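Local coordinates for UPF0249 protein EF_3048 (Enterococcus faecalis, PDB 2I5I), which probably catalyses the magnesium-dependent removal of acetyl groups from acetylated carbohydrates, a step in the breakdown of oligosaccharides, at residues K6-V20 against V208-L222. Residues are numbered along the deposited sequence; the frame is centred on the assembly and turned at random.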
loop_
_atom_site.group_PDB
_atom_site.type_symbol
_atom_site.label_atom_id
_atom_site.label_comp_id
_atom_site.label_asym_id
_atom_site.label_seq_id
_atom_site.Cartn_x
_atom_site.Cartn_y
_atom_site.Cartn_z
ATOM N N LYS A 6 7.547 25.839 -19.934
ATOM C CA LYS A 6 7.001 24.943 -18.905
ATOM C C LYS A 6 5.504 25.176 -18.782
ATOM O O LYS A 6 5.042 26.293 -18.531
ATOM C CB LYS A 6 7.715 25.164 -17.582
ATOM C CG LYS A 6 9.211 24.853 -17.673
ATOM C CD LYS A 6 9.849 25.237 -16.343
ATOM C CE LYS A 6 10.775 26.426 -16.569
ATOM N NZ LYS A 6 12.129 25.917 -16.917
ATOM N N LEU A 7 4.758 24.097 -18.979
ATOM C CA LEU A 7 3.315 24.141 -19.027
ATOM C C LEU A 7 2.701 23.321 -17.877
ATOM O O LEU A 7 2.892 22.123 -17.810
ATOM C CB LEU A 7 2.771 23.597 -20.346
ATOM C CG LEU A 7 1.251 23.552 -20.456
ATOM C CD1 LEU A 7 0.639 24.940 -20.303
ATOM C CD2 LEU A 7 0.781 22.965 -21.788
ATOM N N ILE A 8 2.022 24.031 -17.005
ATOM C CA ILE A 8 1.249 23.498 -15.907
ATOM C C ILE A 8 -0.188 23.403 -16.411
ATOM O O ILE A 8 -0.785 24.390 -16.847
ATOM C CB ILE A 8 1.363 24.409 -14.681
ATOM C CG1 ILE A 8 2.784 24.610 -14.173
ATOM C CG2 ILE A 8 0.439 23.906 -13.582
ATOM C CD1 ILE A 8 2.888 25.704 -13.136
ATOM N N ILE A 9 -0.750 22.217 -16.400
ATOM C CA ILE A 9 -2.128 21.884 -16.728
ATOM C C ILE A 9 -2.767 21.454 -15.419
ATOM O O ILE A 9 -2.481 20.413 -14.846
ATOM C CB ILE A 9 -2.234 20.803 -17.817
ATOM C CG1 ILE A 9 -1.436 21.200 -19.045
ATOM C CG2 ILE A 9 -3.676 20.500 -18.180
ATOM C CD1 ILE A 9 -1.463 20.248 -20.207
ATOM N N ASN A 10 -3.601 22.370 -14.921
ATOM C CA ASN A 10 -4.107 22.232 -13.559
ATOM C C ASN A 10 -5.613 22.046 -13.618
ATOM O O ASN A 10 -6.342 22.869 -14.167
ATOM C CB ASN A 10 -3.776 23.446 -12.673
ATOM C CG ASN A 10 -4.248 23.249 -11.243
ATOM O OD1 ASN A 10 -3.483 22.861 -10.349
ATOM N ND2 ASN A 10 -5.515 23.535 -11.036
ATOM N N ALA A 11 -6.045 20.950 -13.003
ATOM C CA ALA A 11 -7.469 20.663 -12.886
ATOM C C ALA A 11 -8.033 21.333 -11.649
ATOM O O ALA A 11 -7.612 21.034 -10.529
ATOM C CB ALA A 11 -7.703 19.155 -12.811
ATOM N N ASP A 12 -8.985 22.240 -11.809
ATOM C CA ASP A 12 -9.624 22.841 -10.650
ATOM C C ASP A 12 -10.678 21.908 -10.039
ATOM O O ASP A 12 -11.247 21.056 -10.734
ATOM C CB ASP A 12 -10.245 24.182 -11.064
ATOM C CG ASP A 12 -9.213 25.203 -11.503
ATOM O OD1 ASP A 12 -8.008 24.880 -11.569
ATOM O OD2 ASP A 12 -9.617 26.355 -11.791
ATOM N N ASP A 13 -10.907 22.044 -8.746
ATOM C CA ASP A 13 -12.011 21.458 -8.012
ATOM C C ASP A 13 -11.755 20.041 -7.510
ATOM O O ASP A 13 -12.701 19.281 -7.285
ATOM C CB ASP A 13 -13.291 21.455 -8.865
ATOM C CG ASP A 13 -13.837 22.840 -9.156
ATOM O OD1 ASP A 13 -13.453 23.763 -8.411
ATOM O OD2 ASP A 13 -14.634 23.025 -10.111
ATOM N N PHE A 14 -10.506 19.673 -7.279
ATOM C CA PHE A 14 -10.242 18.383 -6.592
ATOM C C PHE A 14 -10.998 18.305 -5.289
ATOM O O PHE A 14 -11.084 19.276 -4.531
ATOM C CB PHE A 14 -8.742 18.201 -6.379
ATOM C CG PHE A 14 -8.312 16.745 -6.212
ATOM C CD1 PHE A 14 -8.461 15.868 -7.282
ATOM C CD2 PHE A 14 -7.780 16.319 -5.014
ATOM C CE1 PHE A 14 -8.072 14.544 -7.125
ATOM C CE2 PHE A 14 -7.381 14.994 -4.852
ATOM C CZ PHE A 14 -7.524 14.134 -5.921
ATOM N N GLY A 15 -11.601 17.159 -4.952
ATOM C CA GLY A 15 -12.363 17.012 -3.738
ATOM C C GLY A 15 -13.746 17.628 -3.780
ATOM O O GLY A 15 -14.465 17.566 -2.780
ATOM N N TYR A 16 -14.135 18.222 -4.905
ATOM C CA TYR A 16 -15.444 18.842 -5.031
ATOM C C TYR A 16 -16.525 17.804 -4.763
ATOM O O TYR A 16 -17.394 17.939 -3.898
ATOM C CB TYR A 16 -15.565 19.476 -6.405
ATOM C CG TYR A 16 -16.690 20.455 -6.623
ATOM C CD1 TYR A 16 -17.402 21.021 -5.571
ATOM C CD2 TYR A 16 -17.033 20.809 -7.919
ATOM C CE1 TYR A 16 -18.423 21.913 -5.832
ATOM C CE2 TYR A 16 -18.055 21.708 -8.180
ATOM C CZ TYR A 16 -18.747 22.254 -7.126
ATOM O OH TYR A 16 -19.769 23.151 -7.382
ATOM N N THR A 17 -16.484 16.729 -5.551
ATOM C CA THR A 17 -17.353 15.570 -5.331
ATOM C C THR A 17 -16.575 14.295 -5.664
ATOM O O THR A 17 -15.570 14.347 -6.382
ATOM C CB THR A 17 -18.682 15.643 -6.085
ATOM O OG1 THR A 17 -18.649 14.837 -7.261
ATOM C CG2 THR A 17 -19.048 17.003 -6.699
ATOM N N PRO A 18 -16.993 13.145 -5.158
ATOM C CA PRO A 18 -16.281 11.891 -5.476
ATOM C C PRO A 18 -16.014 11.649 -6.952
ATOM O O PRO A 18 -14.933 11.201 -7.320
ATOM C CB PRO A 18 -17.255 10.826 -4.915
ATOM C CG PRO A 18 -17.816 11.530 -3.713
ATOM C CD PRO A 18 -18.120 12.918 -4.262
ATOM N N ALA A 19 -16.942 11.908 -7.870
ATOM C CA ALA A 19 -16.721 11.699 -9.281
ATOM C C ALA A 19 -15.833 12.757 -9.939
ATOM O O ALA A 19 -15.134 12.467 -10.900
ATOM C CB ALA A 19 -18.043 11.684 -10.056
ATOM N N VAL A 20 -15.884 13.984 -9.425
ATOM C CA VAL A 20 -14.950 14.994 -9.911
ATOM C C VAL A 20 -13.541 14.505 -9.567
ATOM O O VAL A 20 -12.718 14.415 -10.467
ATOM C CB VAL A 20 -15.217 16.383 -9.317
ATOM C CG1 VAL A 20 -14.061 17.319 -9.682
ATOM C CG2 VAL A 20 -16.530 16.964 -9.813
ATOM N N VAL A 208 6.993 30.061 -17.833
ATOM C CA VAL A 208 6.002 29.202 -17.209
ATOM C C VAL A 208 4.573 29.646 -17.522
ATOM O O VAL A 208 4.194 30.798 -17.319
ATOM C CB VAL A 208 6.157 29.141 -15.683
ATOM C CG1 VAL A 208 5.176 28.136 -15.089
ATOM C CG2 VAL A 208 7.585 28.777 -15.296
ATOM N N PHE A 209 3.783 28.687 -17.993
ATOM C CA PHE A 209 2.422 28.874 -18.421
ATOM C C PHE A 209 1.476 27.920 -17.679
ATOM O O PHE A 209 1.896 26.802 -17.367
ATOM C CB PHE A 209 2.261 28.640 -19.920
ATOM C CG PHE A 209 3.215 29.455 -20.777
ATOM C CD1 PHE A 209 4.552 29.121 -20.853
ATOM C CD2 PHE A 209 2.741 30.543 -21.478
ATOM C CE1 PHE A 209 5.423 29.870 -21.621
ATOM C CE2 PHE A 209 3.603 31.302 -22.251
ATOM C CZ PHE A 209 4.936 30.962 -22.315
ATOM N N GLU A 210 0.261 28.382 -17.428
ATOM C CA GLU A 210 -0.756 27.543 -16.796
ATOM C C GLU A 210 -2.000 27.515 -17.674
ATOM O O GLU A 210 -2.581 28.543 -18.029
ATOM C CB GLU A 210 -1.129 27.998 -15.384
ATOM C CG GLU A 210 -2.167 27.071 -14.760
ATOM C CD GLU A 210 -2.556 27.390 -13.342
ATOM O OE1 GLU A 210 -2.040 28.378 -12.777
ATOM O OE2 GLU A 210 -3.396 26.659 -12.759
ATOM N N ILE A 211 -2.405 26.294 -18.029
ATOM C CA ILE A 211 -3.744 26.126 -18.583
ATOM C C ILE A 211 -4.628 25.483 -17.525
ATOM O O ILE A 211 -4.292 24.407 -17.022
ATOM C CB ILE A 211 -3.723 25.223 -19.826
ATOM C CG1 ILE A 211 -3.095 25.836 -21.072
ATOM C CG2 ILE A 211 -5.141 24.735 -20.103
ATOM C CD1 ILE A 211 -2.585 24.800 -22.064
ATOM N N ASN A 212 -5.747 26.095 -17.133
ATOM C CA ASN A 212 -6.572 25.422 -16.120
ATOM C C ASN A 212 -7.689 24.666 -16.850
ATOM O O ASN A 212 -7.970 24.847 -18.047
ATOM C CB ASN A 212 -7.111 26.366 -15.064
ATOM C CG ASN A 212 -8.256 27.247 -15.493
ATOM O OD1 ASN A 212 -8.253 27.723 -16.630
ATOM N ND2 ASN A 212 -9.208 27.483 -14.605
ATOM N N CYS A 213 -8.313 23.762 -16.088
ATOM C CA CYS A 213 -9.363 22.945 -16.695
ATOM C C CYS A 213 -10.243 22.327 -15.609
ATOM O O CYS A 213 -9.878 22.402 -14.445
ATOM C CB CYS A 213 -8.762 21.851 -17.574
ATOM S SG CYS A 213 -7.542 20.789 -16.765
ATOM N N HIS A 214 -11.360 21.734 -16.025
ATOM C CA HIS A 214 -12.298 21.164 -15.075
ATOM C C HIS A 214 -12.762 19.752 -15.466
ATOM O O HIS A 214 -13.948 19.465 -15.664
ATOM C CB HIS A 214 -13.478 22.107 -14.946
ATOM C CG HIS A 214 -13.131 23.494 -14.483
ATOM N ND1 HIS A 214 -12.574 24.453 -15.308
ATOM C CD2 HIS A 214 -13.288 24.078 -13.277
ATOM C CE1 HIS A 214 -12.395 25.564 -14.611
ATOM N NE2 HIS A 214 -12.823 25.373 -13.367
ATOM N N PRO A 215 -11.829 18.820 -15.578
ATOM C CA PRO A 215 -12.221 17.432 -15.869
ATOM C C PRO A 215 -12.977 16.871 -14.662
ATOM O O PRO A 215 -12.753 17.258 -13.520
ATOM C CB PRO A 215 -10.913 16.692 -16.040
ATOM C CG PRO A 215 -9.831 17.580 -15.526
ATOM C CD PRO A 215 -10.384 18.970 -15.420
ATOM N N ALA A 216 -13.873 15.936 -14.923
ATOM C CA ALA A 216 -14.646 15.204 -13.946
ATOM C C ALA A 216 -15.371 14.041 -14.634
ATOM O O ALA A 216 -15.568 14.107 -15.837
ATOM C CB ALA A 216 -15.690 16.064 -13.262
ATOM N N PHE A 217 -15.707 13.046 -13.827
ATOM C CA PHE A 217 -16.780 12.119 -14.103
ATOM C C PHE A 217 -18.025 12.754 -13.489
ATOM O O PHE A 217 -17.909 13.600 -12.599
ATOM C CB PHE A 217 -16.531 10.720 -13.549
ATOM C CG PHE A 217 -15.303 10.025 -14.098
ATOM C CD1 PHE A 217 -14.816 10.203 -15.382
ATOM C CD2 PHE A 217 -14.584 9.134 -13.302
ATOM C CE1 PHE A 217 -13.700 9.496 -15.828
ATOM C CE2 PHE A 217 -13.471 8.444 -13.711
ATOM C CZ PHE A 217 -13.007 8.651 -14.995
ATOM N N ILE A 218 -19.194 12.350 -13.940
ATOM C CA ILE A 218 -20.442 12.887 -13.400
ATOM C C ILE A 218 -21.025 11.961 -12.328
ATOM O O ILE A 218 -21.131 10.747 -12.560
ATOM C CB ILE A 218 -21.504 13.120 -14.488
ATOM C CG1 ILE A 218 -21.078 13.981 -15.672
ATOM C CG2 ILE A 218 -22.756 13.730 -13.868
ATOM C CD1 ILE A 218 -20.045 15.032 -15.362
ATOM N N ASP A 219 -21.390 12.567 -11.207
ATOM C CA ASP A 219 -22.181 11.930 -10.150
ATOM C C ASP A 219 -23.373 12.843 -9.868
ATOM O O ASP A 219 -23.475 13.960 -10.395
ATOM C CB ASP A 219 -21.433 11.586 -8.887
ATOM C CG ASP A 219 -20.590 12.637 -8.193
ATOM O OD1 ASP A 219 -20.558 13.828 -8.577
ATOM O OD2 ASP A 219 -19.893 12.260 -7.224
ATOM N N THR A 220 -24.329 12.379 -9.081
ATOM C CA THR A 220 -25.449 13.277 -8.793
ATOM C C THR A 220 -24.964 14.465 -7.961
ATOM O O THR A 220 -25.546 15.535 -8.059
ATOM C CB THR A 220 -26.578 12.587 -8.017
ATOM O OG1 THR A 220 -26.025 12.008 -6.823
ATOM C CG2 THR A 220 -27.169 11.435 -8.815
ATOM N N ILE A 221 -23.932 14.243 -7.151
ATOM C CA ILE A 221 -23.448 15.339 -6.299
ATOM C C ILE A 221 -22.992 16.481 -7.199
ATOM O O ILE A 221 -23.374 17.630 -6.985
ATOM C CB ILE A 221 -22.356 14.890 -5.332
ATOM C CG1 ILE A 221 -22.787 13.688 -4.472
ATOM C CG2 ILE A 221 -21.880 16.006 -4.415
ATOM C CD1 ILE A 221 -21.657 12.699 -4.355
ATOM N N LEU A 222 -22.205 16.212 -8.237
ATOM C CA LEU A 222 -21.838 17.294 -9.151
ATOM C C LEU A 222 -23.068 17.919 -9.788
ATOM O O LEU A 222 -23.214 19.143 -9.868
ATOM C CB LEU A 222 -20.884 16.772 -10.226
ATOM C CG LEU A 222 -20.530 17.761 -11.337
ATOM C CD1 LEU A 222 -19.888 19.016 -10.777
ATOM C CD2 LEU A 222 -19.625 17.083 -12.358
HETATM O O HOH W 1 -13.130 19.668 -12.241
HETATM O O HOH W 2 -12.402 27.036 -11.361
#
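With chi1 of Asp12 at -64°, its carboxylate lies beside its own backbone N, while Asn212 holds its amide between backbone N and carbonyl carbon (chi1 75°); the two groups thus meet just past the paired strands. Asn212 ND2 gives Asp12 OD2 a bond of 3.1 Å that stays in the amide plane but reaches the carboxylate from above. A water links the same OD2 to His214 NE2, and the Asp12 carboxylate and His214 ring planes stand 74° apart. An acid suits this place because Arg156 forms salt bridges with both Asp12 and Glu210.

Strands 6-11 and 208-213 run parallel, joined by six backbone bonds that alternate in direction, from Phe209 N to Lys6 O (2.8 Å) through Asp12 N to Cys213 O. On the face carrying Leu7 and Ile211, where Ala11 packs on helix 18-29 and Cys213 on helix 231-239, branched aliphatic chains meet, Leu7 CD1 lying 3.7 Å from Ile211 CD1; farther along, small Ala11 leaves room for the Pro215 ring, Ala11 CB to Pro215 CD 3.7 Å.

Beyond the strands, Asp219 joins two helix starts. Asp219 OD2 accepts from Ala19 N (3.0 Å), and Asp219 OD1 caps its own helix through Leu222 N (2.9 Å). Ala19 is small enough for its CB to lie against this carboxylate.

Asp13, salt-bridged to Arg232, lies near His130, the predicted magnesium ligand, which is consistent with a metal site close to where the parallel strands end. Arg156 probably offsets the buried negative charge of Asp12 and Glu210.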